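Local coordinates for major capsid protein (Paramecium bursaria Chlorella virus 1, PDB 5TIP) that self-assembles as trimers into the icosahedral, glycosylated outer capsid of a large chlorovirus, at residues A[117-122]-A[340-345]; A[252-257]-A[413-418]. One frame throughout, in Å; residues are numbered along the deposited sequence.

Contact 1 (A[117-122]-A[340-345]); sequences ALFRMN and QSIGGV
I342 reaches across to the end of helix 109-119 with both branches of its side chain. The apolar contacts centre on it. Its CD1 lies 3.7 Å from F119 CE1, and the two side chains cross at about a right angle. The same methyl is 4.3 Å from L118 CD2. The other branch, CG2, meets M121 CE at 3.8 Å. M121 has its CG between the backbone N and the carbonyl carbon (chi1 65°), and its chain bends at chi3. Its CE thus lies against the backbone of G344, 3.7 Å from the CA. M121 SD passes 3.7 Å from G343 O. G343, with positive phi, is the first residue after helix 330-341 to leave helical backbone angles.

The polar contact runs through one water. It donates to R120 O at 2.7 Å and accepts from V345 N at 3.2 Å.

The two helices belong to the N-terminal and C-terminal family regions of the double jelly-roll capsid protein. The contact lies at the trimer interface: R120 NH2 bonds to Y339 OH of the third subunit, and M121 packs on D123 of the second. Between 117-122 and 340-345 the chemistry is apolar packing plus a water bridge; R125 adds a direct bond to V345 O just outside them.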
loop_
_atom_site.group_PDB
_atom_site.type_symbol
_atom_site.label_atom_id
_atom_site.label_comp_id
_atom_site.label_asym_id
_atom_site.label_seq_id
_atom_site.Cartn_x
_atom_site.Cartn_y
_atom_site.Cartn_z
ATOM N N ALA A 117 4.672 11.747 8.416
ATOM C CA ALA A 117 4.119 10.864 9.437
ATOM C C ALA A 117 2.643 10.567 9.201
ATOM O O ALA A 117 2.151 9.513 9.619
ATOM C CB ALA A 117 4.314 11.480 10.823
ATOM N N LEU A 118 1.925 11.470 8.539
ATOM C CA LEU A 118 0.486 11.325 8.356
ATOM C C LEU A 118 0.091 10.798 6.982
ATOM O O LEU A 118 -0.775 9.924 6.892
ATOM C CB LEU A 118 -0.215 12.668 8.595
ATOM C CG LEU A 118 -0.482 13.077 10.044
ATOM C CD1 LEU A 118 -1.014 14.496 10.091
ATOM C CD2 LEU A 118 -1.463 12.119 10.701
ATOM N N PHE A 119 0.698 11.303 5.909
ATOM C CA PHE A 119 0.176 11.085 4.566
ATOM C C PHE A 119 1.071 10.229 3.680
ATOM O O PHE A 119 0.676 9.912 2.553
ATOM C CB PHE A 119 -0.097 12.435 3.897
ATOM C CG PHE A 119 -1.128 13.253 4.616
ATOM C CD1 PHE A 119 -2.473 12.945 4.503
ATOM C CD2 PHE A 119 -0.752 14.310 5.428
ATOM C CE1 PHE A 119 -3.425 13.685 5.172
ATOM C CE2 PHE A 119 -1.701 15.055 6.100
ATOM C CZ PHE A 119 -3.040 14.741 5.973
ATOM N N ARG A 120 2.256 9.852 4.139
ATOM C CA ARG A 120 3.028 8.820 3.466
ATOM C C ARG A 120 2.908 7.512 4.235
ATOM O O ARG A 120 2.623 7.494 5.435
ATOM C CB ARG A 120 4.496 9.225 3.318
ATOM C CG ARG A 120 4.742 10.191 2.170
ATOM C CD ARG A 120 6.203 10.207 1.751
ATOM N NE ARG A 120 6.496 11.327 0.861
ATOM C CZ ARG A 120 6.807 12.548 1.281
ATOM N NH1 ARG A 120 6.869 12.808 2.579
ATOM N NH2 ARG A 120 7.056 13.510 0.404
ATOM N N MET A 121 3.122 6.409 3.525
ATOM C CA MET A 121 2.934 5.098 4.125
ATOM C C MET A 121 3.662 4.053 3.299
ATOM O O MET A 121 3.999 4.278 2.132
ATOM C CB MET A 121 1.448 4.737 4.229
ATOM C CG MET A 121 0.768 4.583 2.878
ATOM S SD MET A 121 -1.010 4.303 2.987
ATOM C CE MET A 121 -1.569 5.885 3.612
ATOM N N ASN A 122 3.907 2.913 3.933
ATOM C CA ASN A 122 4.313 1.666 3.262
ATOM C C ASN A 122 5.682 1.882 2.607
ATOM O O ASN A 122 6.526 2.598 3.168
ATOM C CB ASN A 122 3.209 1.235 2.321
ATOM C CG ASN A 122 1.908 0.968 3.042
ATOM O OD1 ASN A 122 1.905 0.494 4.176
ATOM N ND2 ASN A 122 0.792 1.271 2.389
ATOM N N GLN A 340 -9.669 6.300 9.804
ATOM C CA GLN A 340 -10.934 6.558 9.128
ATOM C C GLN A 340 -10.783 7.379 7.854
ATOM O O GLN A 340 -11.666 7.322 6.994
ATOM C CB GLN A 340 -11.903 7.268 10.076
ATOM C CG GLN A 340 -12.410 6.397 11.211
ATOM C CD GLN A 340 -13.346 7.140 12.140
ATOM O OE1 GLN A 340 -13.338 8.371 12.195
ATOM N NE2 GLN A 340 -14.162 6.396 12.876
ATOM N N SER A 341 -9.692 8.131 7.704
ATOM C CA SER A 341 -9.585 9.084 6.608
ATOM C C SER A 341 -8.316 8.967 5.774
ATOM O O SER A 341 -8.269 9.555 4.688
ATOM C CB SER A 341 -9.690 10.521 7.143
ATOM O OG SER A 341 -8.629 10.813 8.036
ATOM N N ILE A 342 -7.299 8.233 6.225
ATOM C CA ILE A 342 -6.032 8.113 5.514
ATOM C C ILE A 342 -5.751 6.670 5.112
ATOM O O ILE A 342 -5.523 6.375 3.934
ATOM C CB ILE A 342 -4.861 8.685 6.347
ATOM C CG1 ILE A 342 -5.066 10.177 6.608
ATOM C CG2 ILE A 342 -3.540 8.452 5.634
ATOM C CD1 ILE A 342 -3.976 10.804 7.452
ATOM N N GLY A 343 -5.760 5.756 6.077
ATOM C CA GLY A 343 -5.505 4.360 5.792
ATOM C C GLY A 343 -4.055 3.946 5.863
ATOM O O GLY A 343 -3.651 3.016 5.155
ATOM N N GLY A 344 -3.253 4.609 6.689
ATOM C CA GLY A 344 -1.875 4.211 6.904
ATOM C C GLY A 344 -1.611 3.933 8.368
ATOM O O GLY A 344 -2.445 3.333 9.050
ATOM N N VAL A 345 -0.456 4.364 8.868
ATOM C CA VAL A 345 -0.147 4.297 10.291
ATOM C C VAL A 345 0.639 5.548 10.661
ATOM O O VAL A 345 1.546 5.961 9.930
ATOM C CB VAL A 345 0.622 3.012 10.672
ATOM C CG1 VAL A 345 2.021 2.995 10.074
ATOM C CG2 VAL A 345 0.680 2.858 12.184
HETATM O O HOH W 1 0.492 6.631 6.883
#

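Contact 2 (A[252-257]-A[413-418]); sequences LNFNHP and LNIYAK
F254 and A417 pack inside the C-terminal jelly roll of this double jelly-roll capsid protein. The loop 252-257 links strands 247-251 and 257-266, which belong to different sheets, and it passes over one side of strand 412-426. Over the touching parts, 252-257 and 415-418, the chains run 8° apart.

The tight part is the F254 ring. A417 CB sits over its centre in a CH-pi contact, 3.6 Å from the centroid and 6° off the ring normal. I415 comes to the same ring from its edge, with CG2 near the ring plane. That methyl is anti to the backbone N of I415, while CG1 lies beside this N (chi1 -53°) and carries CD1 to L252. F254 and L252 therefore use different branches of one isoleucine. L261 of strand 257-266 also touches both F254 and A417.

At the looser P257 end, P257 and K418 approach mainly through backbone. The solvent side is at N253, which is exposed, while N255 points away from the strand and is partly exposed. Y416 and K418 point to the other side of the strand: Y416 OH bonds to D110 and K418 NZ forms a salt bridge with E228. At the opposite end of the contact, L252 CD2 meets I415 CD1 at 3.8 Å, the side chains crossing at about a right angle.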
loop_
_atom_site.group_PDB
_atom_site.type_symbol
_atom_site.label_atom_id
_atom_site.label_comp_id
_atom_site.label_asym_id
_atom_site.label_seq_id
_atom_site.Cartn_x
_atom_site.Cartn_y
_atom_site.Cartn_z
ATOM N N LEU A 252 -6.865 29.372 17.945
ATOM C CA LEU A 252 -6.410 29.110 16.588
ATOM C C LEU A 252 -6.598 30.354 15.731
ATOM O O LEU A 252 -7.567 31.100 15.896
ATOM C CB LEU A 252 -7.169 27.930 15.980
ATOM C CG LEU A 252 -7.086 26.585 16.709
ATOM C CD1 LEU A 252 -7.889 25.518 15.977
ATOM C CD2 LEU A 252 -5.640 26.144 16.874
ATOM N N ASN A 253 -5.684 30.514 14.820
ATOM C CA ASN A 253 -5.718 31.617 13.952
ATOM C C ASN A 253 -5.547 31.167 12.506
ATOM O O ASN A 253 -4.559 31.384 11.897
ATOM C CB ASN A 253 -4.700 32.658 14.436
ATOM C CG ASN A 253 -4.520 33.783 13.501
ATOM O OD1 ASN A 253 -5.389 34.150 12.798
ATOM N ND2 ASN A 253 -3.377 34.330 13.501
ATOM N N PHE A 254 -6.568 30.513 12.006
ATOM C CA PHE A 254 -6.617 29.996 10.649
ATOM C C PHE A 254 -7.734 30.687 9.875
ATOM O O PHE A 254 -8.609 31.337 10.453
ATOM C CB PHE A 254 -6.828 28.479 10.657
ATOM C CG PHE A 254 -5.745 27.723 11.375
ATOM C CD1 PHE A 254 -4.411 28.042 11.183
ATOM C CD2 PHE A 254 -6.064 26.708 12.261
ATOM C CE1 PHE A 254 -3.415 27.351 11.849
ATOM C CE2 PHE A 254 -5.075 26.015 12.929
ATOM C CZ PHE A 254 -3.750 26.337 12.723
ATOM N N ASN A 255 -7.693 30.539 8.552
ATOM C CA ASN A 255 -8.704 31.110 7.671
ATOM C C ASN A 255 -8.970 30.132 6.536
ATOM O O ASN A 255 -8.336 29.076 6.440
ATOM C CB ASN A 255 -8.277 32.480 7.128
ATOM C CG ASN A 255 -8.129 33.524 8.219
ATOM O OD1 ASN A 255 -7.022 33.952 8.539
ATOM N ND2 ASN A 255 -9.253 33.947 8.788
ATOM N N HIS A 256 -9.933 30.494 5.675
ATOM C CA HIS A 256 -10.271 29.784 4.443
ATOM C C HIS A 256 -10.897 28.422 4.733
ATOM O O HIS A 256 -10.813 27.926 5.865
ATOM C CB HIS A 256 -9.026 29.621 3.567
ATOM C CG HIS A 256 -8.374 30.915 3.197
ATOM N ND1 HIS A 256 -7.052 31.190 3.471
ATOM C CD2 HIS A 256 -8.863 32.012 2.569
ATOM C CE1 HIS A 256 -6.757 32.402 3.037
ATOM N NE2 HIS A 256 -7.837 32.920 2.482
ATOM N N PRO A 257 -11.555 27.800 3.753
ATOM C CA PRO A 257 -12.041 26.423 3.942
ATOM C C PRO A 257 -10.884 25.462 4.174
ATOM O O PRO A 257 -10.027 25.271 3.308
ATOM C CB PRO A 257 -12.775 26.127 2.629
ATOM C CG PRO A 257 -13.181 27.463 2.119
ATOM C CD PRO A 257 -12.069 28.394 2.505
ATOM N N LEU A 413 4.439 23.392 20.576
ATOM C CA LEU A 413 3.201 22.904 19.978
ATOM C C LEU A 413 3.065 23.519 18.590
ATOM O O LEU A 413 2.865 24.732 18.457
ATOM C CB LEU A 413 1.997 23.246 20.855
ATOM C CG LEU A 413 0.613 23.050 20.231
ATOM C CD1 LEU A 413 0.406 21.600 19.821
ATOM C CD2 LEU A 413 -0.484 23.496 21.189
ATOM N N ASN A 414 3.177 22.686 17.561
ATOM C CA ASN A 414 3.046 23.119 16.176
ATOM C C ASN A 414 1.685 22.682 15.652
ATOM O O ASN A 414 1.394 21.484 15.607
ATOM C CB ASN A 414 4.162 22.531 15.312
ATOM C CG ASN A 414 5.543 22.860 15.839
ATOM O OD1 ASN A 414 6.041 23.969 15.659
ATOM N ND2 ASN A 414 6.172 21.888 16.489
ATOM N N ILE A 415 0.859 23.646 15.258
ATOM C CA ILE A 415 -0.477 23.377 14.738
ATOM C C ILE A 415 -0.504 23.783 13.273
ATOM O O ILE A 415 -0.181 24.928 12.931
ATOM C CB ILE A 415 -1.558 24.118 15.538
ATOM C CG1 ILE A 415 -1.422 23.807 17.029
ATOM C CG2 ILE A 415 -2.943 23.732 15.043
ATOM C CD1 ILE A 415 -2.382 24.578 17.900
ATOM N N TYR A 416 -0.886 22.847 12.408
ATOM C CA TYR A 416 -0.933 23.073 10.973
ATOM C C TYR A 416 -2.369 22.987 10.474
ATOM O O TYR A 416 -3.196 22.257 11.027
ATOM C CB TYR A 416 -0.062 22.061 10.221
ATOM C CG TYR A 416 1.395 22.112 10.613
ATOM C CD1 TYR A 416 2.249 23.055 10.059
ATOM C CD2 TYR A 416 1.913 21.225 11.545
ATOM C CE1 TYR A 416 3.581 23.109 10.416
ATOM C CE2 TYR A 416 3.244 21.272 11.911
ATOM C CZ TYR A 416 4.072 22.217 11.342
ATOM O OH TYR A 416 5.398 22.270 11.701
ATOM N N ALA A 417 -2.652 23.746 9.420
ATOM C CA ALA A 417 -3.951 23.717 8.765
ATOM C C ALA A 417 -3.741 23.722 7.260
ATOM O O ALA A 417 -2.949 24.518 6.745
ATOM C CB ALA A 417 -4.815 24.911 9.185
ATOM N N LYS A 418 -4.459 22.844 6.565
ATOM C CA LYS A 418 -4.402 22.761 5.113
ATOM C C LYS A 418 -5.722 23.307 4.586
ATOM O O LYS A 418 -6.781 22.768 4.877
ATOM C CB LYS A 418 -4.186 21.322 4.645
ATOM C CG LYS A 418 -3.489 21.208 3.298
ATOM C CD LYS A 418 -2.102 21.826 3.344
ATOM C CE LYS A 418 -1.130 21.117 2.419
ATOM N NZ LYS A 418 -1.678 20.920 1.053
#

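Contact 2 is buried within the C-terminal family region. Contact 1 is only partly buried and joins the N-terminal region to the C-terminal one at the trimer interface. Their centres lie 20 Å apart and they do not touch, but helix 109-119 links them: its end forms contact 1, while its D110, W111 and T114 meet the far side of strand 412-426. Y260 of strand 257-266 is a second link, touching F119 and K418. Contact 1 mixes aliphatic packing, a methionine against glycine backbone and a water bridge. Contact 2 is apolar, built round one aromatic ring. Both sites reach the third subunit, in contact 2 through H256 and P257 on its Q13.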